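Local atomic coordinates of oxidoreductase, Gfo/Idh/MocA family (Vibrio cholerae, PDB entry 1XEA), a protein that is a putative NAD(P)-dependent oxidoreductase of the Gfo/Idh/MocA family, whose substrate and reaction are not established. Residues A[71-76]-A[93-98]. Numbering follows the deposited sequence.
Sequences AATDVH and DKPLAA
Thr73, in the turn before helix 76-85, and His76, the first residue of that helix, carry this contact with the backbone and ring around Pro95. The side chains of Thr73 and Pro95 cross at about a right angle, with the methyl CG2 of Thr73 3.7 Å from Pro95 CG. A chi1 of -46° sets that methyl anti to the backbone N and turns it toward Pro95. Threonine suits the place by dividing its labour: CG2 meets the proline ring and the Ala97-Ala98 peptide, while OG1 makes a weak hydrogen bond to Asp166 of helix 160-175. The imidazole of His76 lies oblique to three backbone carbonyls, those of Asp93, Pro95 and Leu96. Its CD2 lies 3.0 Å from Pro95 O, and CB is 3.2 Å from Leu96 O. The angle from NE2 to Pro95 O is poor for a hydrogen bond, and the contact is one of packing. Thr73 CA and Ala72 O lie over one ring face, toward the rim; a flat, compact imidazole fits between its own turn and the carbonyls. Within that turn His76 N bonds to Thr73 O at 3.2 Å. The peptide before Pro95 is cis, a form proline tolerates well. Leu96 turns from the other loop and packs on Cys103, Leu106 and Tyr107 of helix 100-112, and Asp93 OD1 bonds to Tyr18 OH. The two loops follow neighbouring parallel strands, 66-69 and 90-93, of a Rossmann fold; Asp93-Lys94-Pro95 resembles the EKP motif of Gfo/Idh/MocA enzymes, whose lysine is commonly implicated in catalysis, a role only inferred here.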
loop_
_atom_site.group_PDB
_atom_site.type_symbol
_atom_site.label_atom_id
_atom_site.label_comp_id
_atom_site.label_asym_id
_atom_site.label_seq_id
_atom_site.Cartn_x
_atom_site.Cartn_y
_atom_site.Cartn_z
ATOM N N ALA A 71 35.350 15.234 -7.786
ATOM C CA ALA A 71 35.808 16.121 -6.733
ATOM C C ALA A 71 34.701 17.066 -6.273
ATOM O O ALA A 71 33.549 16.956 -6.694
ATOM C CB ALA A 71 37.001 16.919 -7.220
ATOM N N ALA A 72 35.068 17.997 -5.400
ATOM C CA ALA A 72 34.131 18.977 -4.870
ATOM C C ALA A 72 33.678 19.903 -5.991
ATOM O O ALA A 72 34.327 19.991 -7.027
ATOM C CB ALA A 72 34.795 19.776 -3.765
ATOM N N THR A 73 32.573 20.602 -5.780
ATOM C CA THR A 73 32.058 21.489 -6.803
ATOM C C THR A 73 33.015 22.636 -7.128
ATOM O O THR A 73 33.131 23.043 -8.286
ATOM C CB THR A 73 30.695 22.083 -6.388
ATOM O OG1 THR A 73 29.851 21.047 -5.865
ATOM C CG2 THR A 73 30.016 22.722 -7.583
ATOM N N ASP A 74 33.708 23.139 -6.108
ATOM C CA ASP A 74 34.633 24.271 -6.255
ATOM C C ASP A 74 35.933 23.948 -6.977
ATOM O O ASP A 74 36.815 24.798 -7.100
ATOM C CB ASP A 74 34.950 24.873 -4.874
ATOM C CG ASP A 74 35.594 23.871 -3.924
ATOM O OD1 ASP A 74 36.776 23.520 -4.128
ATOM O OD2 ASP A 74 34.913 23.429 -2.968
ATOM N N VAL A 75 36.046 22.722 -7.465
ATOM C CA VAL A 75 37.252 22.307 -8.154
ATOM C C VAL A 75 36.902 21.797 -9.539
ATOM O O VAL A 75 37.788 21.490 -10.336
ATOM C CB VAL A 75 37.946 21.180 -7.392
ATOM C CG1 VAL A 75 39.330 20.970 -7.932
ATOM C CG2 VAL A 75 37.975 21.500 -5.917
ATOM N N HIS A 76 35.609 21.709 -9.830
ATOM C CA HIS A 76 35.182 21.215 -11.129
ATOM C C HIS A 76 35.789 22.017 -12.280
ATOM O O HIS A 76 36.521 21.465 -13.100
ATOM C CB HIS A 76 33.652 21.234 -11.253
ATOM C CG HIS A 76 32.946 20.293 -10.326
ATOM N ND1 HIS A 76 33.508 19.118 -9.875
ATOM C CD2 HIS A 76 31.694 20.332 -9.809
ATOM C CE1 HIS A 76 32.635 18.476 -9.119
ATOM N NE2 HIS A 76 31.526 19.191 -9.064
ATOM N N ASP A 93 30.330 15.051 -12.251
ATOM C CA ASP A 93 29.122 14.754 -11.505
ATOM C C ASP A 93 28.416 16.053 -11.147
ATOM O O ASP A 93 29.052 17.013 -10.721
ATOM C CB ASP A 93 29.469 13.963 -10.243
ATOM C CG ASP A 93 28.240 13.525 -9.478
ATOM O OD1 ASP A 93 27.297 12.994 -10.119
ATOM O OD2 ASP A 93 28.216 13.693 -8.231
ATOM N N LYS A 94 27.101 16.078 -11.335
ATOM C CA LYS A 94 26.296 17.257 -11.037
ATOM C C LYS A 94 26.575 17.728 -9.614
ATOM O O LYS A 94 26.752 16.917 -8.714
ATOM C CB LYS A 94 24.813 16.929 -11.201
ATOM C CG LYS A 94 24.277 15.944 -10.180
ATOM C CD LYS A 94 23.916 16.643 -8.877
ATOM C CE LYS A 94 24.045 15.708 -7.682
ATOM N NZ LYS A 94 23.639 16.399 -6.430
ATOM N N PRO A 95 26.614 19.053 -9.396
ATOM C CA PRO A 95 26.436 20.067 -10.440
ATOM C C PRO A 95 27.739 20.341 -11.197
ATOM O O PRO A 95 28.830 20.058 -10.692
ATOM C CB PRO A 95 25.956 21.274 -9.643
ATOM C CG PRO A 95 26.751 21.150 -8.382
ATOM C CD PRO A 95 26.645 19.676 -8.061
ATOM N N LEU A 96 27.628 20.890 -12.405
ATOM C CA LEU A 96 28.807 21.199 -13.217
ATOM C C LEU A 96 29.648 22.265 -12.524
ATOM O O LEU A 96 30.880 22.212 -12.527
ATOM C CB LEU A 96 28.390 21.707 -14.602
ATOM C CG LEU A 96 29.493 22.194 -15.561
ATOM C CD1 LEU A 96 30.501 21.087 -15.828
ATOM C CD2 LEU A 96 28.849 22.646 -16.865
ATOM N N ALA A 97 28.967 23.229 -11.923
ATOM C CA ALA A 97 29.644 24.300 -11.232
ATOM C C ALA A 97 28.632 25.067 -10.402
ATOM O O ALA A 97 27.426 24.978 -10.641
ATOM C CB ALA A 97 30.319 25.229 -12.232
ATOM N N ALA A 98 29.136 25.826 -9.433
ATOM C CA ALA A 98 28.304 26.610 -8.534
ATOM C C ALA A 98 27.640 27.810 -9.189
ATOM O O ALA A 98 26.867 28.519 -8.547
ATOM C CB ALA A 98 29.132 27.062 -7.345
#